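PDB 2I15: uncharacterized protein MG296 homolog from Mycoplasma pneumoniae, which is of unknown function but folds as an all-alpha protein of the Mg296 family. Local coordinates for residues A[24-27]-A[28-31]; A[13-16]-A[17-21]; A[95-98]-A[99-103]. All blocks are in the same frame, centred on the assembly; numbering follows the deposited sequence.

Contact 1 of 3, residues A[24-27]-A[28-31]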
ATOM      1  N   LYS A  24     -29.432  17.666 -25.790  1.00 22.29           N
ATOM      2  CA  LYS A  24     -30.379  16.932 -24.951  1.00 22.19           C
ATOM      3  C   LYS A  24     -29.852  16.628 -23.555  1.00 21.70           C
ATOM      4  O   LYS A  24     -30.376  15.755 -22.861  1.00 23.17           O
ATOM      5  CB  LYS A  24     -30.776  15.620 -25.638  1.00 34.98           C
ATOM      6  CG  LYS A  24     -29.659  14.576 -25.758  1.00 37.57           C
ATOM      7  CD  LYS A  24     -30.242  13.198 -26.104  1.00 38.66           C
ATOM      8  CE  LYS A  24     -29.175  12.154 -26.415  1.00 37.27           C
ATOM      9  NZ  LYS A  24     -29.293  10.989 -25.510  1.00 40.93           N
ATOM     10  N   VAL A  25     -28.810  17.339 -23.145  1.00 23.21           N
ATOM     11  CA  VAL A  25     -28.212  17.151 -21.821  1.00 20.22           C
ATOM     12  C   VAL A  25     -28.324  18.523 -21.151  1.00 21.40           C
ATOM     13  O   VAL A  25     -28.336  19.540 -21.843  1.00 21.13           O
ATOM     14  CB  VAL A  25     -26.697  16.711 -21.968  1.00 22.58           C
ATOM     15  CG1 VAL A  25     -25.759  17.872 -21.716  1.00 18.71           C
ATOM     16  CG2 VAL A  25     -26.382  15.573 -21.058  1.00 20.43           C
ATOM     17  N   ASP A  26     -28.417  18.573 -19.827  1.00 32.48           N
ATOM     18  CA  ASP A  26     -28.491  19.867 -19.149  1.00 33.74           C
ATOM     19  C   ASP A  26     -27.174  20.578 -19.454  1.00 34.08           C
ATOM     20  O   ASP A  26     -26.112  20.072 -19.082  1.00 34.77           O
ATOM     21  CB  ASP A  26     -28.639  19.679 -17.637  1.00 29.57           C
ATOM     22  CG  ASP A  26     -28.872  20.990 -16.909  1.00 31.92           C
ATOM     23  OD1 ASP A  26     -29.865  21.681 -17.230  1.00 31.30           O
ATOM     24  OD2 ASP A  26     -28.067  21.343 -16.013  1.00 33.27           O
ATOM     25  N   PHE A  27     -27.239  21.736 -20.124  1.00 26.85           N
ATOM     26  CA  PHE A  27     -26.021  22.475 -20.499  1.00 26.48           C
ATOM     27  C   PHE A  27     -25.110  22.794 -19.335  1.00 26.11           C
ATOM     28  O   PHE A  27     -23.935  22.428 -19.335  1.00 27.03           O
ATOM     29  CB  PHE A  27     -26.319  23.807 -21.221  1.00 23.44           C
ATOM     30  CG  PHE A  27     -25.090  24.671 -21.379  1.00 20.94           C
ATOM     31  CD1 PHE A  27     -24.103  24.335 -22.309  1.00 18.90           C
ATOM     32  CD2 PHE A  27     -24.852  25.730 -20.505  1.00 19.41           C
ATOM     33  CE1 PHE A  27     -22.884  25.027 -22.348  1.00 19.34           C
ATOM     34  CE2 PHE A  27     -23.627  26.436 -20.532  1.00 19.44           C
ATOM     35  CZ  PHE A  27     -22.649  26.084 -21.454  1.00 18.44           C
ATOM     36  N   GLU A  28     -25.661  23.511 -18.365  1.00 30.22           N
ATOM     37  CA  GLU A  28     -24.931  23.921 -17.177  1.00 30.57           C
ATOM     38  C   GLU A  28     -24.290  22.767 -16.374  1.00 30.77           C
ATOM     39  O   GLU A  28     -23.293  22.978 -15.678  1.00 31.55           O
ATOM     40  CB  GLU A  28     -25.868  24.715 -16.274  1.00 32.34           C
ATOM     41  CG  GLU A  28     -25.262  25.996 -15.744  1.00 35.62           C
ATOM     42  CD  GLU A  28     -25.161  27.082 -16.796  1.00 35.34           C
ATOM     43  OE1 GLU A  28     -26.198  27.412 -17.415  1.00 35.91           O
ATOM     44  OE2 GLU A  28     -24.046  27.610 -16.989  1.00 36.87           O
ATOM     45  N   THR A  29     -24.861  21.564 -16.447  1.00 25.36           N
ATOM     46  CA  THR A  29     -24.309  20.415 -15.727  1.00 25.05           C
ATOM     47  C   THR A  29     -23.179  19.861 -16.572  1.00 26.11           C
ATOM     48  O   THR A  29     -22.140  19.442 -16.051  1.00 27.75           O
ATOM     49  CB  THR A  29     -25.348  19.283 -15.543  1.00 25.89           C
ATOM     50  OG1 THR A  29     -26.400  19.735 -14.683  1.00 27.26           O
ATOM     51  CG2 THR A  29     -24.696  18.047 -14.940  1.00 25.29           C
ATOM     52  N   PHE A  30     -23.411  19.814 -17.884  1.00 20.17           N
ATOM     53  CA  PHE A  30     -22.407  19.338 -18.823  1.00 18.67           C
ATOM     54  C   PHE A  30     -21.203  20.264 -18.722  1.00 19.19           C
ATOM     55  O   PHE A  30     -20.075  19.806 -18.534  1.00 17.87           O
ATOM     56  CB  PHE A  30     -22.940  19.372 -20.259  1.00 24.00           C
ATOM     57  CG  PHE A  30     -21.861  19.209 -21.301  1.00 25.07           C
ATOM     58  CD1 PHE A  30     -21.325  17.959 -21.581  1.00 22.29           C
ATOM     59  CD2 PHE A  30     -21.352  20.318 -21.976  1.00 24.25           C
ATOM     60  CE1 PHE A  30     -20.301  17.816 -22.508  1.00 22.85           C
ATOM     61  CE2 PHE A  30     -20.324  20.176 -22.901  1.00 24.08           C
ATOM     62  CZ  PHE A  30     -19.802  18.923 -23.168  1.00 23.36           C
ATOM     63  N   ARG A  31     -21.462  21.571 -18.840  1.00 22.17           N
ATOM     64  CA  ARG A  31     -20.432  22.606 -18.769  1.00 21.54           C
ATOM     65  C   ARG A  31     -19.456  22.423 -17.602  1.00 22.67           C
ATOM     66  O   ARG A  31     -18.244  22.578 -17.764  1.00 20.64           O
ATOM     67  CB  ARG A  31     -21.094  23.991 -18.658  1.00 22.39           C
ATOM     68  CG  ARG A  31     -20.093  25.157 -18.626  1.00 21.02           C
ATOM     69  CD  ARG A  31     -20.250  26.040 -17.411  1.00 21.61           C
ATOM     70  NE  ARG A  31     -21.305  27.048 -17.523  1.00 20.98           N
ATOM     71  CZ  ARG A  31     -21.290  28.074 -18.372  1.00 19.06           C
ATOM     72  NH1 ARG A  31     -20.277  28.244 -19.206  1.00 16.56           N
ATOM     73  NH2 ARG A  31     -22.283  28.946 -18.377  1.00 18.79           N
TER
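Phe27 O accepts from Arg31 N at 2.7 Å and Asp26 O from Phe30 N at 3.0 Å, as the chain leaves the loop after helix 9-23 and winds into helix 27-41. Asp26 holds the N-cap position. Its CG lies anti to the backbone N (chi1 -174°), which carries OD2 over to Thr29. Thr29 OG1 donates to Asp26 OD2 across 2.7 Å, on the anti side of the carboxylate and 16° out of its plane. Thr29 N adds a weak capping bond to the same oxygen. The carboxylate at this helix start would suit the helix dipole.

Phe27 and Arg31 pack together along the first turn. Arg31 CB sits over one face of the Phe27 ring, offset toward the rim, as a CH-pi contact 4.2 Å from the centroid. The ring in turn puts CE2 over the centre of the guanidinium face, the two planes 74° apart. Glu28 OE2 takes both NE (2.8 Å) and NH2 (2.6 Å) of Arg31, side-on and close to the guanidinium plane. This salt bridge limits how the guanidinium can rotate. Val25 CG1 meets Phe30 CB at 3.5 Å. The Phe30 ring stacks edge-to-face with Phe22 of helix 9-23.

Contact 2 of 3, residues A[13-16]-A[17-21]; sequences ALKQ and FVQTE
Gln16 and Thr20 are tightly joined in this turn of helix 9-23. Gln16 O accepts twice from Thr20. The backbone N of Thr20 bonds at 2.8 Å in the ordinary i to i+4 way. Thr20 OG1 also donates to Gln16 O at 2.8 Å. The hydroxyl stands anti to its own carbonyl carbon and beside the backbone N (chi1 -64°), where it can turn back to the preceding turn. OG1 and N reach the oxygen from opposite faces of the carbonyl plane. The hydroxyl donor is tilted 32° from that plane.

Two more backbone bonds hold the turn. Phe17 N donates to Ala13 O at 2.7 Å and Val18 N to Leu14 O at 3.2 Å. Phe17 CB also rests near the carbonyl oxygens of Ala13 and Leu14.

The side chains on the surface are looser. Leu14 CD2 and Val18 CG1 are 4.1 Å apart, a light apolar touch one turn along the helix. Lys15 and Gln19 run side by side, pointing the same way, and the lysine chain bends at its last two torsions, which brings NZ level with the Gln19 amide. Gln16 is poorly ordered, so the place of its amide is uncertain. Glu21 OE2, near the end of the helix, forms a salt bridge with Lys24.

Between 13-16 and 17-21 themselves, the firm bonds are made to main-chain oxygens. The threonine hydroxyl is satisfied within its own helix, while the long polar side chains that meet here are held less strictly.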
ATOM      1  N   ALA A  13     -22.907  12.395 -39.819  1.00 33.79           N
ATOM      2  CA  ALA A  13     -23.618  11.733 -38.737  1.00 33.55           C
ATOM      3  C   ALA A  13     -22.899  11.819 -37.404  1.00 32.62           C
ATOM      4  O   ALA A  13     -23.516  12.105 -36.384  1.00 32.33           O
ATOM      5  CB  ALA A  13     -23.880  10.267 -39.120  1.00 31.45           C
ATOM      6  N   LEU A  14     -21.601  11.537 -37.413  1.00 33.47           N
ATOM      7  CA  LEU A  14     -20.806  11.612 -36.200  1.00 33.98           C
ATOM      8  C   LEU A  14     -21.068  12.976 -35.569  1.00 35.03           C
ATOM      9  O   LEU A  14     -21.399  13.080 -34.384  1.00 35.44           O
ATOM     10  CB  LEU A  14     -19.323  11.467 -36.526  1.00 33.77           C
ATOM     11  CG  LEU A  14     -18.448  10.651 -35.573  1.00 34.94           C
ATOM     12  CD1 LEU A  14     -16.984  11.086 -35.750  1.00 31.12           C
ATOM     13  CD2 LEU A  14     -18.891  10.827 -34.117  1.00 33.83           C
ATOM     14  N   LYS A  15     -20.958  14.013 -36.394  1.00 29.94           N
ATOM     15  CA  LYS A  15     -21.183  15.391 -35.967  1.00 31.95           C
ATOM     16  C   LYS A  15     -22.616  15.588 -35.442  1.00 33.12           C
ATOM     17  O   LYS A  15     -22.845  16.178 -34.376  1.00 32.15           O
ATOM     18  CB  LYS A  15     -20.943  16.342 -37.142  1.00 33.22           C
ATOM     19  CG  LYS A  15     -21.042  17.802 -36.766  1.00 33.54           C
ATOM     20  CD  LYS A  15     -21.136  18.682 -37.998  1.00 34.13           C
ATOM     21  CE  LYS A  15     -22.439  18.458 -38.743  1.00 33.97           C
ATOM     22  NZ  LYS A  15     -23.635  18.740 -37.895  1.00 35.07           N
ATOM     23  N   GLN A  16     -23.576  15.102 -36.222  1.00 65.88           N
ATOM     24  CA  GLN A  16     -24.993  15.194 -35.887  1.00 65.71           C
ATOM     25  C   GLN A  16     -25.220  14.573 -34.508  1.00 63.52           C
ATOM     26  O   GLN A  16     -25.976  15.089 -33.686  1.00 62.91           O
ATOM     27  CB  GLN A  16     -25.812  14.419 -36.927  1.00 56.38           C
ATOM     28  CG  GLN A  16     -27.251  14.870 -37.113  1.00 59.22           C
ATOM     29  CD  GLN A  16     -27.360  16.001 -38.108  1.00 61.62           C
ATOM     30  OE1 GLN A  16     -27.003  17.140 -37.810  1.00 64.06           O
ATOM     31  NE2 GLN A  16     -27.835  15.689 -39.310  1.00 61.08           N
ATOM     32  N   PHE A  17     -24.547  13.454 -34.271  1.00 33.47           N
ATOM     33  CA  PHE A  17     -24.672  12.708 -33.018  1.00 31.76           C
ATOM     34  C   PHE A  17     -24.203  13.431 -31.736  1.00 31.14           C
ATOM     35  O   PHE A  17     -24.977  13.598 -30.784  1.00 29.67           O
ATOM     36  CB  PHE A  17     -23.927  11.370 -33.149  1.00 32.69           C
ATOM     37  CG  PHE A  17     -23.894  10.579 -31.886  1.00 31.35           C
ATOM     38  CD1 PHE A  17     -24.985   9.829 -31.494  1.00 32.26           C
ATOM     39  CD2 PHE A  17     -22.794  10.650 -31.047  1.00 31.57           C
ATOM     40  CE1 PHE A  17     -24.982   9.162 -30.275  1.00 32.83           C
ATOM     41  CE2 PHE A  17     -22.773   9.995 -29.831  1.00 29.60           C
ATOM     42  CZ  PHE A  17     -23.867   9.250 -29.440  1.00 32.39           C
ATOM     43  N   VAL A  18     -22.939  13.856 -31.704  1.00 36.50           N
ATOM     44  CA  VAL A  18     -22.415  14.520 -30.515  1.00 35.36           C
ATOM     45  C   VAL A  18     -23.129  15.868 -30.362  1.00 34.47           C
ATOM     46  O   VAL A  18     -23.305  16.372 -29.249  1.00 32.83           O
ATOM     47  CB  VAL A  18     -20.869  14.689 -30.603  1.00 27.89           C
ATOM     48  CG1 VAL A  18     -20.291  13.709 -31.618  1.00 28.10           C
ATOM     49  CG2 VAL A  18     -20.506  16.070 -30.957  1.00 28.68           C
ATOM     50  N   GLN A  19     -23.550  16.432 -31.494  1.00 26.90           N
ATOM     51  CA  GLN A  19     -24.282  17.694 -31.527  1.00 26.90           C
ATOM     52  C   GLN A  19     -25.648  17.510 -30.827  1.00 24.92           C
ATOM     53  O   GLN A  19     -25.986  18.261 -29.914  1.00 21.42           O
ATOM     54  CB  GLN A  19     -24.472  18.119 -32.991  1.00 47.52           C
ATOM     55  CG  GLN A  19     -24.885  19.579 -33.250  1.00 51.04           C
ATOM     56  CD  GLN A  19     -24.763  19.970 -34.742  1.00 54.06           C
ATOM     57  OE1 GLN A  19     -23.875  20.742 -35.136  1.00 55.65           O
ATOM     58  NE2 GLN A  19     -25.655  19.429 -35.568  1.00 54.79           N
ATOM     59  N   THR A  20     -26.403  16.491 -31.247  1.00 28.22           N
ATOM     60  CA  THR A  20     -27.724  16.175 -30.685  1.00 26.90           C
ATOM     61  C   THR A  20     -27.574  15.732 -29.221  1.00 28.06           C
ATOM     62  O   THR A  20     -28.369  16.077 -28.341  1.00 25.49           O
ATOM     63  CB  THR A  20     -28.392  15.046 -31.490  1.00 19.56           C
ATOM     64  OG1 THR A  20     -28.635  15.495 -32.833  1.00 19.76           O
ATOM     65  CG2 THR A  20     -29.735  14.666 -30.857  1.00 18.76           C
ATOM     66  N   GLU A  21     -26.549  14.927 -28.994  1.00 36.46           N
ATOM     67  CA  GLU A  21     -26.224  14.423 -27.677  1.00 36.31           C
ATOM     68  C   GLU A  21     -26.100  15.621 -26.716  1.00 36.36           C
ATOM     69  O   GLU A  21     -26.710  15.649 -25.648  1.00 37.03           O
ATOM     70  CB  GLU A  21     -24.911  13.662 -27.788  1.00 32.82           C
ATOM     71  CG  GLU A  21     -24.810  12.350 -27.009  1.00 36.50           C
ATOM     72  CD  GLU A  21     -26.039  11.461 -27.082  1.00 37.25           C
ATOM     73  OE1 GLU A  21     -26.720  11.448 -28.124  1.00 38.89           O
ATOM     74  OE2 GLU A  21     -26.304  10.761 -26.084  1.00 37.56           O
TER

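Contact 3 of 3, residues A[95-98]-A[99-103]; sequences CCQS and FYEAL
Gln97 and Glu101, one turn apart on helix 92-113, bring their side chains together. Gln97 CG stands anti to the backbone N (chi1 -172°), 3.8 Å from Glu101 CD. The bend at the next torsion then carries the amide toward Glu101. The amide and carboxylate planes stand almost at right angles, 83° apart. The way round of the amide is doubtful, so its polar atoms decide little.

The backbone beneath is helical. Tyr100 N donates to Cys96 O at 3.1 Å. Phe99 N to Cys95 O is weak at 3.3 Å, and so is Ala102 N to Ser98 O at 3.4 Å. Ala102 CB lies 3.6 Å from Ser98 O. Tyr100 CB rests 3.5 Å from Cys96 O, beside the helix backbone.

Further out, other parts of the fold place these side chains. Ser98 OG turns back to bond Ser94 O. Tyr100 has CG anti to its backbone N (chi1 167°), and its ring leads away from 95-98 to where OH hydrogen-bonds Val134 N. The bond ties the end of the buried ring to the C-terminal segment, where Val131 and Thr133 also touch it. Phe99 packs on Ser71 and Ser72 of helix 57-75, and Leu103 on Phe68.

A second subunit covers part of the same helix. Its Leu14 packs on Phe99 and its Val18 on Leu103. The arrangement is consistent with an amphipathic helix in an all-alpha fold, buried against helix 57-75, the C-terminal segment and a second subunit, with Glu101 left at the surface.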
ATOM      1  N   CYS A  95      12.391   3.991  -1.548  1.00 29.76           N
ATOM      2  CA  CYS A  95      12.383   4.840  -2.742  1.00 29.34           C
ATOM      3  C   CYS A  95      11.703   4.117  -3.905  1.00 27.24           C
ATOM      4  O   CYS A  95      10.928   4.709  -4.655  1.00 28.00           O
ATOM      5  CB  CYS A  95      13.811   5.217  -3.145  1.00 43.40           C
ATOM      6  SG  CYS A  95      14.727   6.122  -1.885  1.00 54.01           S
ATOM      7  N   CYS A  96      12.001   2.830  -4.053  1.00 28.88           N
ATOM      8  CA  CYS A  96      11.415   2.028  -5.122  1.00 26.47           C
ATOM      9  C   CYS A  96       9.968   1.713  -4.803  1.00 24.34           C
ATOM     10  O   CYS A  96       9.153   1.482  -5.705  1.00 25.22           O
ATOM     11  CB  CYS A  96      12.168   0.711  -5.272  1.00 24.14           C
ATOM     12  SG  CYS A  96      13.759   0.851  -6.059  1.00 30.40           S
ATOM     13  N   GLN A  97       9.649   1.681  -3.515  1.00 18.56           N
ATOM     14  CA  GLN A  97       8.295   1.373  -3.110  1.00 17.40           C
ATOM     15  C   GLN A  97       7.408   2.518  -3.586  1.00 15.60           C
ATOM     16  O   GLN A  97       6.351   2.278  -4.159  1.00 13.50           O
ATOM     17  CB  GLN A  97       8.224   1.193  -1.589  1.00 21.79           C
ATOM     18  CG  GLN A  97       6.869   0.689  -1.109  1.00 20.92           C
ATOM     19  CD  GLN A  97       6.572  -0.718  -1.588  1.00 20.02           C
ATOM     20  OE1 GLN A  97       5.422  -1.066  -1.827  1.00 16.71           O
ATOM     21  NE2 GLN A  97       7.608  -1.535  -1.721  1.00 20.13           N
ATOM     22  N   SER A  98       7.866   3.757  -3.396  1.00 25.42           N
ATOM     23  CA  SER A  98       7.105   4.944  -3.805  1.00 26.42           C
ATOM     24  C   SER A  98       6.910   5.062  -5.316  1.00 26.54           C
ATOM     25  O   SER A  98       5.860   5.508  -5.766  1.00 27.45           O
ATOM     26  CB  SER A  98       7.788   6.201  -3.292  1.00 24.69           C
ATOM     27  OG  SER A  98       7.918   6.148  -1.882  1.00 30.29           O
ATOM     28  N   PHE A  99       7.922   4.678  -6.093  1.00 14.73           N
ATOM     29  CA  PHE A  99       7.841   4.713  -7.551  1.00 15.12           C
ATOM     30  C   PHE A  99       6.775   3.707  -8.001  1.00 15.70           C
ATOM     31  O   PHE A  99       5.967   3.988  -8.897  1.00 15.91           O
ATOM     32  CB  PHE A  99       9.171   4.304  -8.168  1.00 26.16           C
ATOM     33  CG  PHE A  99       9.221   4.455  -9.667  1.00 28.45           C
ATOM     34  CD1 PHE A  99       9.479   5.695 -10.243  1.00 27.76           C
ATOM     35  CD2 PHE A  99       9.037   3.351 -10.507  1.00 28.12           C
ATOM     36  CE1 PHE A  99       9.563   5.841 -11.628  1.00 27.98           C
ATOM     37  CE2 PHE A  99       9.119   3.489 -11.899  1.00 27.63           C
ATOM     38  CZ  PHE A  99       9.381   4.737 -12.457  1.00 26.28           C
ATOM     39  N   TYR A 100       6.755   2.550  -7.348  1.00 21.87           N
ATOM     40  CA  TYR A 100       5.793   1.510  -7.681  1.00 23.35           C
ATOM     41  C   TYR A 100       4.375   1.865  -7.241  1.00 23.39           C
ATOM     42  O   TYR A 100       3.420   1.716  -8.010  1.00 23.03           O
ATOM     43  CB  TYR A 100       6.179   0.175  -7.022  1.00 25.88           C
ATOM     44  CG  TYR A 100       5.068  -0.876  -7.074  1.00 27.08           C
ATOM     45  CD1 TYR A 100       4.864  -1.663  -8.210  1.00 26.29           C
ATOM     46  CD2 TYR A 100       4.203  -1.058  -5.984  1.00 26.69           C
ATOM     47  CE1 TYR A 100       3.834  -2.615  -8.256  1.00 27.70           C
ATOM     48  CE2 TYR A 100       3.173  -1.999  -6.022  1.00 26.04           C
ATOM     49  CZ  TYR A 100       2.993  -2.768  -7.155  1.00 28.47           C
ATOM     50  OH  TYR A 100       1.978  -3.707  -7.172  1.00 26.50           O
ATOM     51  N   GLU A 101       4.225   2.305  -5.999  1.00 21.88           N
ATOM     52  CA  GLU A 101       2.898   2.611  -5.500  1.00 22.66           C
ATOM     53  C   GLU A 101       2.176   3.672  -6.327  1.00 22.57           C
ATOM     54  O   GLU A 101       0.943   3.770  -6.296  1.00 21.38           O
ATOM     55  CB  GLU A 101       2.981   3.001  -4.022  1.00 28.27           C
ATOM     56  CG  GLU A 101       3.680   1.938  -3.170  1.00 33.01           C
ATOM     57  CD  GLU A 101       3.441   2.103  -1.687  1.00 34.10           C
ATOM     58  OE1 GLU A 101       3.599   3.239  -1.194  1.00 36.53           O
ATOM     59  OE2 GLU A 101       3.107   1.094  -1.021  1.00 34.19           O
ATOM     60  N   ALA A 102       2.941   4.427  -7.109  1.00 26.15           N
ATOM     61  CA  ALA A 102       2.372   5.464  -7.970  1.00 25.01           C
ATOM     62  C   ALA A 102       2.026   4.893  -9.352  1.00 25.41           C
ATOM     63  O   ALA A 102       1.176   5.430 -10.052  1.00 25.81           O
ATOM     64  CB  ALA A 102       3.356   6.627  -8.121  1.00 10.42           C
ATOM     65  N   LEU A 103       2.666   3.792  -9.728  1.00 18.71           N
ATOM     66  CA  LEU A 103       2.445   3.208 -11.046  1.00 19.76           C
ATOM     67  C   LEU A 103       1.554   1.962 -11.061  1.00 20.29           C
ATOM     68  O   LEU A 103       1.305   1.363 -12.110  1.00 18.92           O
ATOM     69  CB  LEU A 103       3.812   2.899 -11.685  1.00 21.35           C
ATOM     70  CG  LEU A 103       4.700   4.144 -11.844  1.00 21.36           C
ATOM     71  CD1 LEU A 103       6.045   3.770 -12.354  1.00 16.98           C
ATOM     72  CD2 LEU A 103       4.012   5.131 -12.803  1.00 20.40           C
TER

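Overall arrangement
Contacts 1 and 2 lie on the surface, on the same side of the chain's centre, with their own centres 15 Å apart. They follow each other in sequence, contact 2 on helix 9-23 and contact 1 at the start of helix 27-41. Contact 3 is partly buried on helix 92-113, on the opposite side, and its nearest atoms are about 27 Å from contact 1 and 31 Å from contact 2. Contact 1 relies on a cap and a salt bridge, contact 2 on a doubly used carbonyl. Contact 3 has mostly backbone bonds, with buried rings. The equivalent Leu14 and Val18 of the second subunit pack on Phe99 and Leu103 of contact 3.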